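Local structure of Glucanase/chitosanase (Paenibacillus fukuinensis, 4ZZ8) at residues Ser18-Ala23 and Thr37-Ala42; Gly55-Ile60 and Ala110-Phe115; Leu65-Ala70 and Tyr129-Phe134. The protein probably hydrolyses glycosidic bonds of polysaccharides such as chitosan and cellulose, this chain being its F5/8 type C domain, with glucosamine bound at one end. All coordinates share one frame; numbering follows the deposited sequence.

Interaction 1: residues Ser18-Ala23 and Thr37-Ala42. With GCS (2-amino-2-deoxy-beta-D-glucopyranose), chain C; SO4 (sulfate ion), chain D.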
loop_
_atom_site.group_PDB
_atom_site.type_symbol
_atom_site.label_atom_id
_atom_site.label_comp_id
_atom_site.label_asym_id
_atom_site.label_seq_id
_atom_site.Cartn_x
_atom_site.Cartn_y
_atom_site.Cartn_z
ATOM N N SER A 18 3.039 -7.843 5.053
ATOM C CA SER A 18 2.832 -8.539 6.299
ATOM C C SER A 18 2.513 -10.037 6.075
ATOM O O SER A 18 3.058 -10.864 6.850
ATOM C CB SER A 18 1.741 -7.931 7.105
ATOM O OG SER A 18 0.544 -7.799 6.305
ATOM N N SER A 19 1.729 -10.355 5.034
ATOM C CA SER A 19 1.350 -11.718 4.776
ATOM C C SER A 19 0.824 -11.761 3.340
ATOM O O SER A 19 0.579 -10.709 2.754
ATOM C CB SER A 19 0.227 -12.129 5.737
ATOM O OG SER A 19 -0.967 -11.369 5.589
ATOM N N ILE A 20 0.598 -12.975 2.868
ATOM C CA ILE A 20 -0.025 -13.200 1.584
ATOM C C ILE A 20 -1.046 -14.320 1.692
ATOM O O ILE A 20 -0.886 -15.208 2.492
ATOM C CB ILE A 20 1.019 -13.525 0.475
ATOM C CG1 ILE A 20 1.596 -14.878 0.635
ATOM C CG2 ILE A 20 2.081 -12.415 0.405
ATOM C CD1 ILE A 20 2.332 -15.356 -0.590
ATOM N N GLU A 21 -2.104 -14.242 0.928
ATOM C CA GLU A 21 -3.154 -15.248 1.018
ATOM C C GLU A 21 -2.653 -16.580 0.452
ATOM O O GLU A 21 -2.915 -17.649 1.088
ATOM C CB GLU A 21 -4.374 -14.753 0.255
ATOM C CG GLU A 21 -5.555 -15.676 0.190
ATOM C CD GLU A 21 -6.626 -15.231 -0.788
ATOM O OE1 GLU A 21 -7.143 -16.114 -1.525
ATOM O OE2 GLU A 21 -7.055 -14.078 -0.741
ATOM N N THR A 22 -2.073 -16.513 -0.746
ATOM C CA THR A 22 -1.578 -17.682 -1.469
ATOM C C THR A 22 -0.512 -17.250 -2.415
ATOM O O THR A 22 -0.429 -16.056 -2.734
ATOM C CB THR A 22 -2.693 -18.392 -2.315
ATOM O OG1 THR A 22 -3.187 -17.482 -3.307
ATOM C CG2 THR A 22 -3.811 -19.075 -1.487
ATOM N N ALA A 23 0.257 -18.214 -2.953
ATOM C CA ALA A 23 1.135 -17.920 -4.080
ATOM C C ALA A 23 0.322 -17.294 -5.225
ATOM O O ALA A 23 -0.817 -17.607 -5.441
ATOM C CB ALA A 23 1.894 -19.165 -4.527
ATOM N N THR A 37 -4.387 -8.292 -11.533
ATOM C CA THR A 37 -3.569 -9.000 -10.570
ATOM C C THR A 37 -3.529 -8.209 -9.260
ATOM O O THR A 37 -3.589 -6.978 -9.280
ATOM C CB THR A 37 -2.127 -9.146 -11.040
ATOM O OG1 THR A 37 -1.491 -7.836 -11.152
ATOM C CG2 THR A 37 -2.029 -9.897 -12.429
ATOM N N ARG A 38 -3.451 -8.893 -8.121
ATOM C CA ARG A 38 -3.560 -8.232 -6.857
ATOM C C ARG A 38 -2.737 -8.932 -5.784
ATOM O O ARG A 38 -2.573 -10.153 -5.730
ATOM C CB ARG A 38 -5.051 -8.159 -6.336
ATOM C CG ARG A 38 -5.737 -9.532 -6.177
ATOM C CD ARG A 38 -7.247 -9.362 -6.087
ATOM N NE ARG A 38 -7.859 -10.713 -6.104
ATOM C CZ ARG A 38 -8.187 -11.439 -5.051
ATOM N NH1 ARG A 38 -8.056 -10.923 -3.846
ATOM N NH2 ARG A 38 -8.671 -12.706 -5.235
ATOM N N TRP A 39 -2.186 -8.089 -4.918
ATOM C CA TRP A 39 -1.840 -8.537 -3.583
ATOM C C TRP A 39 -3.091 -8.847 -2.805
ATOM O O TRP A 39 -4.058 -8.100 -2.863
ATOM C CB TRP A 39 -1.015 -7.461 -2.841
ATOM C CG TRP A 39 -0.729 -7.738 -1.366
ATOM C CD1 TRP A 39 -0.071 -8.828 -0.855
ATOM C CD2 TRP A 39 -1.217 -7.028 -0.256
ATOM N NE1 TRP A 39 -0.143 -8.844 0.498
ATOM C CE2 TRP A 39 -0.813 -7.718 0.905
ATOM C CE3 TRP A 39 -2.019 -5.857 -0.105
ATOM C CZ2 TRP A 39 -1.091 -7.224 2.183
ATOM C CZ3 TRP A 39 -2.282 -5.389 1.135
ATOM C CH2 TRP A 39 -1.803 -6.066 2.288
ATOM N N ALA A 40 -2.972 -9.880 -1.984
ATOM C CA ALA A 40 -4.042 -10.176 -0.980
ATOM C C ALA A 40 -3.334 -10.710 0.230
ATOM O O ALA A 40 -2.445 -11.581 0.134
ATOM C CB ALA A 40 -5.009 -11.208 -1.514
ATOM N N SER A 41 -3.762 -10.240 1.399
ATOM C CA SER A 41 -3.158 -10.659 2.684
ATOM C C SER A 41 -3.788 -11.947 3.195
ATOM O O SER A 41 -4.764 -12.465 2.626
ATOM C CB SER A 41 -3.387 -9.572 3.729
ATOM O OG SER A 41 -4.753 -9.519 4.204
ATOM N N ALA A 42 -3.228 -12.489 4.281
ATOM C CA ALA A 42 -3.963 -13.491 5.067
ATOM C C ALA A 42 -5.223 -12.915 5.594
ATOM O O ALA A 42 -5.369 -11.703 5.750
ATOM C CB ALA A 42 -3.096 -14.020 6.198
HETATM C C1 GCS C . -12.129 -14.608 -1.423
HETATM C C2 GCS C . -10.765 -14.586 -2.063
HETATM C C3 GCS C . -10.051 -13.320 -1.568
HETATM C C4 GCS C . -10.938 -12.100 -1.787
HETATM C C5 GCS C . -12.333 -12.268 -1.206
HETATM C C6 GCS C . -13.268 -11.139 -1.512
HETATM N N2 GCS C . -9.994 -15.755 -1.752
HETATM O O3 GCS C . -8.776 -13.321 -2.271
HETATM O O4 GCS C . -10.268 -10.951 -1.285
HETATM O O5 GCS C . -12.858 -13.485 -1.748
HETATM O O6 GCS C . -13.544 -11.030 -2.882
HETATM S S SO4 D . -7.670 -13.547 -8.777
HETATM O O1 SO4 D . -8.891 -13.560 -8.036
HETATM O O2 SO4 D . -7.879 -13.409 -10.197
HETATM O O3 SO4 D . -6.894 -12.396 -8.276
HETATM O O4 SO4 D . -6.909 -14.744 -8.521
HETATM O O HOH W 1 -6.946 -12.117 1.099
#

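Interaction 2: residues Gly55-Ile60 and Ala110-Phe115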
loop_
_atom_site.group_PDB
_atom_site.type_symbol
_atom_site.label_atom_id
_atom_site.label_comp_id
_atom_site.label_asym_id
_atom_site.label_seq_id
_atom_site.Cartn_x
_atom_site.Cartn_y
_atom_site.Cartn_z
ATOM N N GLY A 55 13.431 3.024 -3.968
ATOM C CA GLY A 55 14.804 2.769 -4.552
ATOM C C GLY A 55 15.746 3.940 -4.404
ATOM O O GLY A 55 16.941 3.818 -4.682
ATOM N N SER A 56 15.176 5.096 -4.050
ATOM C CA SER A 56 15.875 6.360 -3.939
ATOM C C SER A 56 14.869 7.267 -3.259
ATOM O O SER A 56 13.689 6.965 -3.247
ATOM C CB SER A 56 16.255 6.948 -5.309
ATOM O OG SER A 56 15.175 7.427 -6.122
ATOM N N THR A 57 15.338 8.372 -2.693
ATOM C CA THR A 57 14.394 9.349 -2.087
ATOM C C THR A 57 13.602 10.013 -3.155
ATOM O O THR A 57 14.194 10.543 -4.174
ATOM C CB THR A 57 15.150 10.441 -1.261
ATOM O OG1 THR A 57 15.981 9.836 -0.276
ATOM C CG2 THR A 57 14.191 11.333 -0.570
ATOM N N GLN A 58 12.305 10.064 -3.022
ATOM C CA GLN A 58 11.446 10.740 -4.007
ATOM C C GLN A 58 10.600 11.737 -3.240
ATOM O O GLN A 58 10.229 11.443 -2.113
ATOM C CB GLN A 58 10.508 9.777 -4.693
ATOM C CG GLN A 58 11.233 8.861 -5.624
ATOM C CD GLN A 58 11.617 9.538 -6.909
ATOM O OE1 GLN A 58 11.220 10.660 -7.248
ATOM N NE2 GLN A 58 12.458 8.837 -7.626
ATOM N N SER A 59 10.248 12.830 -3.855
ATOM C CA SER A 59 9.176 13.698 -3.332
ATOM C C SER A 59 7.845 13.182 -3.844
ATOM O O SER A 59 7.613 13.221 -5.052
ATOM C CB SER A 59 9.444 15.186 -3.738
ATOM O OG SER A 59 8.369 15.983 -3.293
ATOM N N ILE A 60 6.950 12.721 -2.930
ATOM C CA ILE A 60 5.659 12.202 -3.278
ATOM C C ILE A 60 4.509 12.991 -2.637
ATOM O O ILE A 60 4.728 13.569 -1.559
ATOM C CB ILE A 60 5.573 10.720 -2.925
ATOM C CG1 ILE A 60 5.665 10.482 -1.424
ATOM C CG2 ILE A 60 6.697 9.932 -3.655
ATOM C CD1 ILE A 60 5.379 9.020 -1.023
ATOM N N ALA A 110 3.371 17.295 0.027
ATOM C CA ALA A 110 4.515 16.649 -0.581
ATOM C C ALA A 110 5.633 16.366 0.417
ATOM O O ALA A 110 6.043 17.244 1.233
ATOM C CB ALA A 110 5.081 17.519 -1.740
ATOM N N THR A 111 6.263 15.205 0.339
ATOM C CA THR A 111 7.249 14.807 1.285
ATOM C C THR A 111 8.299 13.913 0.598
ATOM O O THR A 111 7.952 13.081 -0.255
ATOM C CB THR A 111 6.633 14.022 2.484
ATOM O OG1 THR A 111 7.668 13.646 3.397
ATOM C CG2 THR A 111 5.805 12.837 2.021
ATOM N N ASN A 112 9.536 14.016 1.070
ATOM C CA ASN A 112 10.515 13.024 0.746
ATOM C C ASN A 112 10.063 11.669 1.316
ATOM O O ASN A 112 9.560 11.633 2.439
ATOM C CB ASN A 112 11.843 13.324 1.341
ATOM C CG ASN A 112 12.568 14.432 0.540
ATOM O OD1 ASN A 112 12.079 14.858 -0.478
ATOM N ND2 ASN A 112 13.689 14.858 1.003
ATOM N N ALA A 113 10.359 10.594 0.583
ATOM C CA ALA A 113 10.038 9.215 1.046
ATOM C C ALA A 113 10.966 8.268 0.280
ATOM O O ALA A 113 11.214 8.508 -0.903
ATOM C CB ALA A 113 8.617 8.847 0.786
ATOM N N LYS A 114 11.589 7.318 0.987
ATOM C CA LYS A 114 12.241 6.198 0.301
ATOM C C LYS A 114 11.340 4.984 0.255
ATOM O O LYS A 114 11.433 4.186 -0.662
ATOM C CB LYS A 114 13.546 5.778 0.927
ATOM C CG LYS A 114 14.367 5.061 -0.117
ATOM C CD LYS A 114 15.416 4.159 0.442
ATOM C CE LYS A 114 15.718 3.034 -0.531
ATOM N NZ LYS A 114 17.118 2.584 -0.341
ATOM N N PHE A 115 10.432 4.862 1.227
ATOM C CA PHE A 115 9.445 3.711 1.259
ATOM C C PHE A 115 8.070 4.315 1.497
ATOM O O PHE A 115 7.938 5.363 2.185
ATOM C CB PHE A 115 9.724 2.726 2.395
ATOM C CG PHE A 115 11.145 2.156 2.379
ATOM C CD1 PHE A 115 12.169 2.863 2.998
ATOM C CD2 PHE A 115 11.419 0.917 1.853
ATOM C CE1 PHE A 115 13.452 2.416 3.044
ATOM C CE2 PHE A 115 12.716 0.456 1.858
ATOM C CZ PHE A 115 13.749 1.195 2.480
HETATM O O HOH W 2 9.720 16.849 -0.988
#

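Interaction 3: residues Leu65-Ala70 and Tyr129-Phe134. With GCS (2-amino-2-deoxy-beta-D-glucopyranose), chain C.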
loop_
_atom_site.group_PDB
_atom_site.type_symbol
_atom_site.label_atom_id
_atom_site.label_comp_id
_atom_site.label_asym_id
_atom_site.label_seq_id
_atom_site.Cartn_x
_atom_site.Cartn_y
_atom_site.Cartn_z
ATOM N N LEU A 65 -4.946 3.965 -4.684
ATOM C CA LEU A 65 -5.223 2.598 -4.363
ATOM C C LEU A 65 -6.378 2.111 -5.217
ATOM O O LEU A 65 -7.434 2.750 -5.326
ATOM C CB LEU A 65 -5.563 2.446 -2.902
ATOM C CG LEU A 65 -4.501 2.926 -1.905
ATOM C CD1 LEU A 65 -4.909 2.726 -0.450
ATOM C CD2 LEU A 65 -3.097 2.386 -2.208
ATOM N N ASN A 66 -6.208 0.954 -5.772
ATOM C CA ASN A 66 -7.310 0.274 -6.451
ATOM C C ASN A 66 -7.594 -0.988 -5.644
ATOM O O ASN A 66 -6.860 -1.989 -5.774
ATOM C CB ASN A 66 -6.887 -0.089 -7.861
ATOM C CG ASN A 66 -7.986 -0.810 -8.658
ATOM O OD1 ASN A 66 -7.788 -1.051 -9.877
ATOM N ND2 ASN A 66 -9.037 -1.177 -8.058
ATOM N N TRP A 67 -8.589 -0.927 -4.791
ATOM C CA TRP A 67 -8.960 -2.009 -3.891
ATOM C C TRP A 67 -9.756 -3.080 -4.627
ATOM O O TRP A 67 -10.671 -2.750 -5.383
ATOM C CB TRP A 67 -9.747 -1.541 -2.694
ATOM C CG TRP A 67 -9.073 -0.604 -1.758
ATOM C CD1 TRP A 67 -9.171 0.773 -1.732
ATOM C CD2 TRP A 67 -8.227 -0.973 -0.658
ATOM N NE1 TRP A 67 -8.407 1.247 -0.672
ATOM C CE2 TRP A 67 -7.867 0.185 0.014
ATOM C CE3 TRP A 67 -7.753 -2.210 -0.178
ATOM C CZ2 TRP A 67 -6.994 0.165 1.120
ATOM C CZ3 TRP A 67 -6.920 -2.224 0.880
ATOM C CH2 TRP A 67 -6.537 -1.066 1.513
ATOM N N GLU A 68 -9.506 -4.327 -4.253
ATOM C CA GLU A 68 -10.442 -5.429 -4.506
ATOM C C GLU A 68 -11.562 -5.415 -3.472
ATOM O O GLU A 68 -11.584 -4.570 -2.599
ATOM C CB GLU A 68 -9.632 -6.728 -4.526
ATOM C CG GLU A 68 -10.334 -7.993 -4.978
ATOM C CD GLU A 68 -10.924 -8.890 -3.871
ATOM O OE1 GLU A 68 -10.668 -8.706 -2.632
ATOM O OE2 GLU A 68 -11.771 -9.771 -4.274
ATOM N N ASP A 69 -12.532 -6.335 -3.561
ATOM C CA ASP A 69 -13.692 -6.274 -2.693
ATOM C C ASP A 69 -13.299 -6.306 -1.215
ATOM O O ASP A 69 -13.981 -5.685 -0.381
ATOM C CB ASP A 69 -14.660 -7.417 -3.067
ATOM C CG ASP A 69 -15.020 -7.458 -4.581
ATOM O OD1 ASP A 69 -14.148 -7.253 -5.477
ATOM O OD2 ASP A 69 -16.222 -7.694 -4.852
ATOM N N ALA A 70 -12.164 -6.979 -0.894
ATOM C CA ALA A 70 -11.681 -7.041 0.490
ATOM C C ALA A 70 -10.924 -5.734 0.715
ATOM O O ALA A 70 -9.699 -5.736 0.705
ATOM C CB ALA A 70 -10.815 -8.202 0.713
ATOM N N TYR A 129 -7.184 -8.153 3.317
ATOM C CA TYR A 129 -7.149 -6.922 2.551
ATOM C C TYR A 129 -6.525 -7.235 1.224
ATOM O O TYR A 129 -5.612 -8.081 1.157
ATOM C CB TYR A 129 -6.277 -5.883 3.248
ATOM C CG TYR A 129 -6.706 -5.529 4.644
ATOM C CD1 TYR A 129 -6.242 -6.256 5.695
ATOM C CD2 TYR A 129 -7.604 -4.482 4.888
ATOM C CE1 TYR A 129 -6.576 -5.936 6.986
ATOM C CE2 TYR A 129 -7.970 -4.145 6.163
ATOM C CZ TYR A 129 -7.431 -4.878 7.203
ATOM O OH TYR A 129 -7.786 -4.503 8.508
ATOM N N SER A 130 -6.935 -6.566 0.173
ATOM C CA SER A 130 -6.392 -6.870 -1.181
ATOM C C SER A 130 -6.431 -5.668 -2.103
ATOM O O SER A 130 -7.419 -4.939 -2.095
ATOM C CB SER A 130 -7.202 -8.036 -1.802
ATOM O OG SER A 130 -6.703 -8.421 -3.062
ATOM N N LEU A 131 -5.299 -5.402 -2.750
ATOM C CA LEU A 131 -5.089 -4.298 -3.682
ATOM C C LEU A 131 -4.733 -4.815 -5.062
ATOM O O LEU A 131 -3.733 -5.499 -5.198
ATOM C CB LEU A 131 -3.945 -3.391 -3.184
ATOM C CG LEU A 131 -4.306 -2.550 -1.954
ATOM C CD1 LEU A 131 -3.039 -2.102 -1.245
ATOM C CD2 LEU A 131 -5.117 -1.317 -2.316
ATOM N N TRP A 132 -5.491 -4.437 -6.076
ATOM C CA TRP A 132 -5.096 -4.682 -7.441
ATOM C C TRP A 132 -3.892 -3.842 -7.809
ATOM O O TRP A 132 -3.005 -4.261 -8.485
ATOM C CB TRP A 132 -6.235 -4.308 -8.380
ATOM C CG TRP A 132 -7.548 -5.093 -8.275
ATOM C CD1 TRP A 132 -8.753 -4.630 -7.724
ATOM C CD2 TRP A 132 -7.793 -6.450 -8.662
ATOM N NE1 TRP A 132 -9.723 -5.612 -7.793
ATOM C CE2 TRP A 132 -9.161 -6.737 -8.333
ATOM C CE3 TRP A 132 -7.031 -7.450 -9.241
ATOM C CZ2 TRP A 132 -9.736 -7.966 -8.655
ATOM C CZ3 TRP A 132 -7.585 -8.731 -9.477
ATOM C CH2 TRP A 132 -8.944 -8.941 -9.172
ATOM N N GLU A 133 -3.901 -2.610 -7.366
ATOM C CA GLU A 133 -2.805 -1.672 -7.571
ATOM C C GLU A 133 -2.629 -0.709 -6.421
ATOM O O GLU A 133 -3.561 -0.274 -5.749
ATOM C CB GLU A 133 -2.940 -0.852 -8.905
ATOM C CG GLU A 133 -2.677 -1.684 -10.138
ATOM C CD GLU A 133 -1.272 -2.140 -10.304
ATOM O OE1 GLU A 133 -0.288 -1.309 -10.423
ATOM O OE2 GLU A 133 -0.966 -3.307 -10.283
ATOM N N PHE A 134 -1.360 -0.336 -6.229
ATOM C CA PHE A 134 -0.887 0.655 -5.212
ATOM C C PHE A 134 0.121 1.539 -5.998
ATOM O O PHE A 134 1.207 1.081 -6.315
ATOM C CB PHE A 134 -0.178 -0.129 -4.090
ATOM C CG PHE A 134 0.515 0.677 -3.008
ATOM C CD1 PHE A 134 0.420 2.066 -2.919
ATOM C CD2 PHE A 134 1.206 0.011 -1.974
ATOM C CE1 PHE A 134 1.118 2.746 -1.892
ATOM C CE2 PHE A 134 1.903 0.653 -0.984
ATOM C CZ PHE A 134 1.880 2.054 -0.938
HETATM C C1 GCS C . -12.129 -14.608 -1.423
HETATM C C2 GCS C . -10.765 -14.586 -2.063
HETATM C C3 GCS C . -10.051 -13.320 -1.568
HETATM C C4 GCS C . -10.938 -12.100 -1.787
HETATM C C5 GCS C . -12.333 -12.268 -1.206
HETATM C C6 GCS C . -13.268 -11.139 -1.512
HETATM N N2 GCS C . -9.994 -15.755 -1.752
HETATM O O3 GCS C . -8.776 -13.321 -2.271
HETATM O O4 GCS C . -10.268 -10.951 -1.285
HETATM O O5 GCS C . -12.858 -13.485 -1.748
HETATM O O6 GCS C . -13.544 -11.030 -2.882
HETATM O O HOH W 3 -12.517 -5.536 -7.278
#

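Interaction 1: residues Ser18-Ala23 and Thr37-Ala42
The glucosamine-binding end of this F5/8 type C domain is built where Glu21, Ile20 and Ser19, in the loop after strand 14-17, lie against Trp39 to Ala42 on and just beyond the short strand 39-40. The chain directions are 90° apart and no ladder forms; three hydrogen bonds hold the loop. Trp39 NE1 donates to Ser19 O over 3.0 Å, the acceptor in the ring plane and the donor in the carbonyl plane; this near-flat bond satisfies the buried indole N-H. Ser19 OG sits between its own backbone N and carbonyl carbon (chi1 62°), where it accepts the N-H of Ala42 at 2.8 Å, a role suited to a short hydroxyl side chain. Glu21 N reaches Ala40 O over 2.8 Å from above the carbonyl plane, and Ile20 CA-H brushes the same oxygen.

With CG anti to the backbone N (chi1 178°) and the chain extended beyond it, Glu21 runs past the small methyl of Ala40, 3.6 Å from OE2 to CB. Its carboxylate takes the amine N2 of the sugar on OE1 at 2.9 Å; OE2 lies so close to the sugar's O3 that its distance is doubtful. A water donates to both Glu21 OE2 and Ser41 O, tying the carboxylate to the backbone of segment 37-42. Arg38 meets the sugar edge-on: NH1 and NH2 both donate to O3, each at 3.0 Å, while NE and NH2 hold a sulfate, probably from the crystallisation liquor, and Trp132 gives the cation a pi partner. Tyr43 and Glu68 complete the hold on the sugar. Acidic and basic side chains grasping a sugar's amine and hydroxyls from loops at one end of a beta-sandwich are in keeping with a carbohydrate-binding module.

Interaction 2: residues Gly55-Ile60 and Ala110-Phe115
Ile60 carries CG1 between its backbone N and carbonyl carbon (chi1 65°) and runs extended, which lays CD1 3.7 Å from CB of Ala113. Thr111 holds OG1 anti to its N (chi1 180°), turning the hydroxyl away from Ile60 to donate to Asn112 O at 2.9 Å and presenting CG2 to Ile60 CG1 at 4.2 Å. Replacing Thr111 by an alanine would probably open a gap beside Ile60 and leave Asn112 O without the hydroxyl, although Asn81, which also donates to that oxygen, could remain. Strands 57-60 and 110-113 form an antiparallel ladder in the four-stranded sheet of the beta-sandwich, with Gln58–Ala113 and Ile60–Thr111 as hydrogen-bonded pairs flanking the non-hydrogen-bonded pair Ser59–Asn112. Each hydrogen-bonded pair makes two backbone bonds, the N-H of Ile60 meeting Thr111 O at 2.9 Å. Ile60 and Ala113 turn inward onto Val79 of the other sheet, where apolar side chains belong. The opposite face carries the polar Ser59 and Asn112, their OG and OD1 joined by a water. The Thr57 side chain crosses that of Asn112, its CG2 3.6 Å from Asn112 CB. Beyond the ladder the chain turns corners at Gly55-Ser56 and at Lys114, passing between the sheets; Gly55 has a positive phi, which glycine tolerates easily. Lys114 and Phe115 form a classic beta bulge opposite Ser80, and in one conformer Lys114 runs past Ser56 O with NZ bonded to Gly84 O.

Interaction 3: residues Leu65-Ala70 and Tyr129-Phe134
Over one face of the Trp67 indole lies a methyl of Leu131, CD2 standing 3.6 Å from the centroid of the six-membered ring and 16° off its normal, a CH-pi contact. At the edge Ser130 O approaches CE3 of Trp67, while the indole NE1 bonds to Asp104. The Trp132 ring has Glu68 CB above one face near the rim, and Arg38 makes a cation-pi contact from that same side; Trp67 O and a water lie at its edge, and NE1 donates to that water over 2.8 Å. The amide of Asn66 crosses this ring with planes 53° apart, ND2 lying 3.5 Å from CD1 of Trp132. Glu68 bends at chi2 (-95°), bringing its carboxylate round to the glucosamine: OE1 accepts from sugar O4 and OE2 from O6, both at 2.6 Å. Ala70 N donates to Glu68 OE1 at 2.9 Å from above the carboxylate plane, helping to fix the group. Trp132 and Glu133 both face Asn66, a classic beta bulge: Asn66 O takes the N-H of Trp132 at 2.8 Å and, weakly, that of Glu133. The bulge turns Trp132 onto Asn66 and Glu68, while Leu131 and Phe134 stay on the apolar side with Leu65. Strand 57-67 runs between 130-137 and 103-113, and across the sandwich Leu131 and Phe134 pack on Ile50 of strand 48-54, Leu65 and Phe134 on Val118 of strand 115-123.

All three contacts serve one four-stranded sheet, yet at different depths. Interaction 3 is the buried one, interaction 1 is partly buried and interaction 2 lies at the surface. Interactions 2 and 3 share strand 57-67 on opposite sides of the chain's centre, their centres about 22 Å apart, pairing it with 103-113 and 130-137 respectively. Interactions 1 and 3 touch, since strands 39-40 and 130-137 are neighbours, and both reach the same glucosamine: one brings an acid and an arginine, the other a second acid; the arginine also makes a cation-pi contact with Trp132. Interaction 2, remote from the sugar, relies on regular ladder bonds, with an apolar inner face and a polar outer one.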